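GH59 galactosidase (Clostridium cellulolyticum, PDB 2V4V) probably degrades plant polysaccharides by hydrolysing glycosidic bonds, its family 6 carbohydrate-binding module, the part crystallised here, binding xylose. Local coordinates at residues A[64-73]-A[102-113]. Sequence-based numbering, arbitrary orientation.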
loop_
_atom_site.group_PDB
_atom_site.type_symbol
_atom_site.label_atom_id
_atom_site.label_comp_id
_atom_site.label_asym_id
_atom_site.label_seq_id
_atom_site.Cartn_x
_atom_site.Cartn_y
_atom_site.Cartn_z
ATOM N N GLY A 64 6.865 -7.246 5.502
ATOM C CA GLY A 64 6.865 -6.109 6.415
ATOM C C GLY A 64 5.417 -5.703 6.599
ATOM O O GLY A 64 4.528 -6.546 6.445
ATOM N N ASN A 65 5.180 -4.435 6.924
ATOM C CA ASN A 65 3.807 -3.934 7.139
ATOM C C ASN A 65 3.576 -2.695 6.275
ATOM O O ASN A 65 4.501 -1.924 6.034
ATOM C CB ASN A 65 3.583 -3.466 8.593
ATOM C CG ASN A 65 3.440 -4.633 9.581
ATOM O OD1 ASN A 65 3.069 -5.763 9.204
ATOM N ND2 ASN A 65 3.707 -4.338 10.872
ATOM N N ILE A 66 2.322 -2.542 5.817
ATOM C CA ILE A 66 1.881 -1.305 5.158
ATOM C C ILE A 66 1.007 -0.591 6.163
ATOM O O ILE A 66 -0.078 -1.049 6.471
ATOM C CB ILE A 66 1.046 -1.568 3.883
ATOM C CG1 ILE A 66 1.813 -2.461 2.886
ATOM C CG2 ILE A 66 0.597 -0.230 3.264
ATOM C CD1 ILE A 66 0.998 -2.882 1.672
ATOM N N GLU A 67 1.522 0.485 6.731
ATOM C CA GLU A 67 0.723 1.303 7.628
ATOM C C GLU A 67 -0.116 2.233 6.789
ATOM O O GLU A 67 0.408 2.933 5.903
ATOM C CB GLU A 67 1.617 2.102 8.579
ATOM C CG GLU A 67 2.224 1.207 9.671
ATOM C CD GLU A 67 3.072 1.973 10.702
ATOM O OE1 GLU A 67 3.360 3.147 10.478
ATOM O OE2 GLU A 67 3.454 1.346 11.720
ATOM N N ILE A 68 -1.417 2.255 7.056
ATOM C CA ILE A 68 -2.298 3.081 6.247
ATOM C C ILE A 68 -2.644 4.309 7.100
ATOM O O ILE A 68 -3.389 4.173 8.077
ATOM C CB ILE A 68 -3.615 2.351 5.924
ATOM C CG1 ILE A 68 -3.338 1.033 5.191
ATOM C CG2 ILE A 68 -4.524 3.209 5.047
ATOM C CD1 ILE A 68 -4.441 -0.004 5.385
ATOM N N ARG A 69 -2.117 5.484 6.694
ATOM C CA ARG A 69 -2.238 6.680 7.502
ATOM C C ARG A 69 -2.946 7.782 6.697
ATOM O O ARG A 69 -2.861 7.820 5.471
ATOM C CB ARG A 69 -0.848 7.170 7.927
ATOM C CG ARG A 69 -0.236 6.242 9.010
ATOM C CD ARG A 69 1.171 6.666 9.430
ATOM N NE ARG A 69 1.721 5.716 10.384
ATOM C CZ ARG A 69 1.431 5.691 11.690
ATOM N NH1 ARG A 69 0.586 6.591 12.243
ATOM N NH2 ARG A 69 2.006 4.756 12.474
ATOM N N LEU A 70 -3.710 8.638 7.396
ATOM C CA LEU A 70 -4.462 9.656 6.686
ATOM C C LEU A 70 -3.820 11.018 6.822
ATOM O O LEU A 70 -3.487 11.475 7.914
ATOM C CB LEU A 70 -5.897 9.719 7.225
ATOM C CG LEU A 70 -6.738 8.464 7.032
ATOM C CD1 LEU A 70 -8.159 8.661 7.638
ATOM C CD2 LEU A 70 -6.799 8.023 5.575
ATOM N N ASP A 71 -3.706 11.671 5.674
ATOM C CA ASP A 71 -3.392 13.086 5.554
ATOM C C ASP A 71 -1.954 13.548 5.840
ATOM O O ASP A 71 -1.593 14.610 5.497
ATOM C CB ASP A 71 -4.476 13.934 6.230
ATOM C CG ASP A 71 -5.873 13.685 5.617
ATOM O OD1 ASP A 71 -5.972 13.668 4.405
ATOM O OD2 ASP A 71 -6.777 13.564 6.420
ATOM N N SER A 72 -1.178 12.706 6.478
ATOM C CA SER A 72 0.277 12.929 6.551
ATOM C C SER A 72 0.987 11.603 6.805
ATOM O O SER A 72 0.349 10.612 7.223
ATOM C CB SER A 72 0.603 13.923 7.669
ATOM O OG SER A 72 0.176 13.421 8.935
ATOM N N SER A 73 2.303 11.581 6.557
ATOM C CA SER A 73 3.046 10.328 6.643
ATOM C C SER A 73 3.146 9.807 8.074
ATOM O O SER A 73 3.510 8.627 8.291
ATOM C CB SER A 73 4.450 10.464 6.017
ATOM O OG SER A 73 5.241 11.371 6.745
ATOM N N VAL A 102 -13.853 5.225 8.860
ATOM C CA VAL A 102 -13.526 6.584 8.499
ATOM C C VAL A 102 -14.525 7.125 7.485
ATOM O O VAL A 102 -15.245 6.354 6.839
ATOM C CB VAL A 102 -12.054 6.722 8.068
ATOM C CG1 VAL A 102 -11.902 6.451 6.626
ATOM C CG2 VAL A 102 -11.562 8.127 8.391
ATOM N N THR A 103 -14.584 8.445 7.372
ATOM C CA THR A 103 -15.507 9.095 6.455
ATOM C C THR A 103 -14.739 10.021 5.528
ATOM O O THR A 103 -13.577 10.342 5.778
ATOM C CB THR A 103 -16.574 9.908 7.211
ATOM O OG1 THR A 103 -15.946 10.696 8.230
ATOM C CG2 THR A 103 -17.597 8.982 7.850
ATOM N N GLY A 104 -15.392 10.450 4.456
ATOM C CA GLY A 104 -14.958 11.630 3.729
ATOM C C GLY A 104 -13.704 11.415 2.910
ATOM O O GLY A 104 -13.265 10.288 2.690
ATOM N N LYS A 105 -13.134 12.540 2.477
ATOM C CA LYS A 105 -12.009 12.560 1.548
ATOM C C LYS A 105 -10.716 12.773 2.329
ATOM O O LYS A 105 -10.642 13.644 3.201
ATOM C CB LYS A 105 -12.225 13.716 0.568
ATOM C CG LYS A 105 -13.330 13.489 -0.453
ATOM C CD LYS A 105 -14.706 13.822 0.155
ATOM C CE LYS A 105 -15.805 14.064 -0.886
ATOM N NZ LYS A 105 -17.154 13.870 -0.230
ATOM N N HIS A 106 -9.698 11.949 2.042
ATOM C CA HIS A 106 -8.415 12.069 2.704
ATOM C C HIS A 106 -7.292 11.715 1.758
ATOM O O HIS A 106 -7.508 10.949 0.825
ATOM C CB HIS A 106 -8.390 11.096 3.873
ATOM C CG HIS A 106 -9.316 11.517 4.972
ATOM N ND1 HIS A 106 -10.595 11.012 5.144
ATOM C CD2 HIS A 106 -9.140 12.443 5.938
ATOM C CE1 HIS A 106 -11.157 11.610 6.189
ATOM N NE2 HIS A 106 -10.299 12.486 6.680
ATOM N N ASP A 107 -6.109 12.279 2.007
ATOM C CA ASP A 107 -4.941 11.789 1.254
ATOM C C ASP A 107 -4.442 10.535 1.983
ATOM O O ASP A 107 -4.270 10.540 3.212
ATOM C CB ASP A 107 -3.818 12.799 1.193
ATOM C CG ASP A 107 -4.248 14.140 0.570
ATOM O OD1 ASP A 107 -5.164 14.165 -0.280
ATOM O OD2 ASP A 107 -3.621 15.148 0.940
ATOM N N VAL A 108 -4.192 9.465 1.213
ATOM C CA VAL A 108 -3.856 8.212 1.848
ATOM C C VAL A 108 -2.340 8.011 1.733
ATOM O O VAL A 108 -1.818 7.981 0.605
ATOM C CB VAL A 108 -4.608 7.026 1.201
ATOM C CG1 VAL A 108 -4.013 5.721 1.649
ATOM C CG2 VAL A 108 -6.099 7.058 1.580
ATOM N N TYR A 109 -1.676 7.835 2.893
ATOM C CA TYR A 109 -0.241 7.512 2.920
ATOM C C TYR A 109 -0.097 6.056 3.223
ATOM O O TYR A 109 -0.564 5.602 4.275
ATOM C CB TYR A 109 0.478 8.311 4.020
ATOM C CG TYR A 109 0.610 9.768 3.652
ATOM C CD1 TYR A 109 1.864 10.338 3.360
ATOM C CD2 TYR A 109 -0.529 10.604 3.597
ATOM C CE1 TYR A 109 1.989 11.700 3.024
ATOM C CE2 TYR A 109 -0.418 11.946 3.257
ATOM C CZ TYR A 109 0.839 12.491 2.965
ATOM O OH TYR A 109 0.910 13.841 2.639
ATOM N N LEU A 110 0.560 5.327 2.307
ATOM C CA LEU A 110 0.955 3.958 2.594
ATOM C C LEU A 110 2.428 4.000 3.024
ATOM O O LEU A 110 3.305 4.309 2.225
ATOM C CB LEU A 110 0.737 3.055 1.385
ATOM C CG LEU A 110 -0.684 3.039 0.796
ATOM C CD1 LEU A 110 -0.696 2.026 -0.323
ATOM C CD2 LEU A 110 -1.720 2.671 1.900
ATOM N N VAL A 111 2.668 3.737 4.317
ATOM C CA VAL A 111 3.966 3.917 4.942
ATOM C C VAL A 111 4.528 2.528 5.228
ATOM O O VAL A 111 3.880 1.689 5.859
ATOM C CB VAL A 111 3.888 4.755 6.239
ATOM C CG1 VAL A 111 5.299 4.959 6.823
ATOM C CG2 VAL A 111 3.220 6.123 5.951
ATOM N N PHE A 112 5.708 2.242 4.674
ATOM C CA PHE A 112 6.188 0.862 4.642
ATOM C C PHE A 112 7.152 0.651 5.787
ATOM O O PHE A 112 8.149 1.366 5.908
ATOM C CB PHE A 112 6.868 0.601 3.285
ATOM C CG PHE A 112 5.999 1.013 2.103
ATOM C CD1 PHE A 112 4.675 0.528 2.016
ATOM C CD2 PHE A 112 6.472 1.872 1.131
ATOM C CE1 PHE A 112 3.838 0.917 0.943
ATOM C CE2 PHE A 112 5.682 2.256 0.036
ATOM C CZ PHE A 112 4.352 1.774 -0.062
ATOM N N LYS A 113 6.854 -0.341 6.627
ATOM C CA LYS A 113 7.669 -0.538 7.821
ATOM C C LYS A 113 8.108 -1.993 7.951
ATOM O O LYS A 113 7.365 -2.911 7.590
ATOM C CB LYS A 113 6.868 -0.140 9.073
ATOM C CG LYS A 113 6.438 1.323 9.089
ATOM C CD LYS A 113 7.587 2.266 9.402
ATOM C CE LYS A 113 7.109 3.696 9.771
ATOM N NZ LYS A 113 6.064 3.840 10.874
HETATM O O HOH W 1 -1.407 15.223 2.565
HETATM O O HOH W 2 4.998 7.098 10.172
#
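K113 folds over toward E67 because its chain bends twice, at chi2 (-75°) and again at chi4 (53°), which swings NZ back across the strand pair to within 2.8 Å of E67 OE1. Two residues along the strand from E67, R69 runs extended from CG to NE and turns its guanidinium side-on, so that NE and NH2 both donate to the same oxygen, E67 OE1, which lies in the guanidinium plane. Three donors thus converge on OE1, all from out of the carboxylate plane; the carboxylate of E67 draws both cations into a salt-bridge network that leaves R69 NH2 and K113 NZ 4.5 Å apart. The CD of R69 also passes 4.1 Å from V111 CG2. Beneath these groups, strands 64-70 and 105-113 pair antiparallel in the five-stranded sheet of the CBM6 beta-sandwich, with N65-K113, E67-V111 and R69-Y109 as hydrogen-bonded pairs. The other face, bearing I66, I68, L70, V108, L110 and F112, is turned into the sandwich: I66 CG2 lies 3.8 Å from L110 CB and also meets the edge of the F112 ring, while I68 and L110 lie side by side and pack on F53 of strand 52-59. L70 CD1 sits over the centre of one face of the H106 ring in a CH-pi contact. Past the strand end, the chain turns at D71 and doubles back over Y109: S72 C lies 3.5 Å above the plane of the Y109 ring, over its centre, and S73 N is offset toward the rim. D71 OD1 accepts from D107 N at 2.8 Å, and D71 N donates to D107 O. One water donates to D71 O and D107 OD2 and accepts from Y109 OH, while D107 OD1 is held by N43 N of strand 38-48.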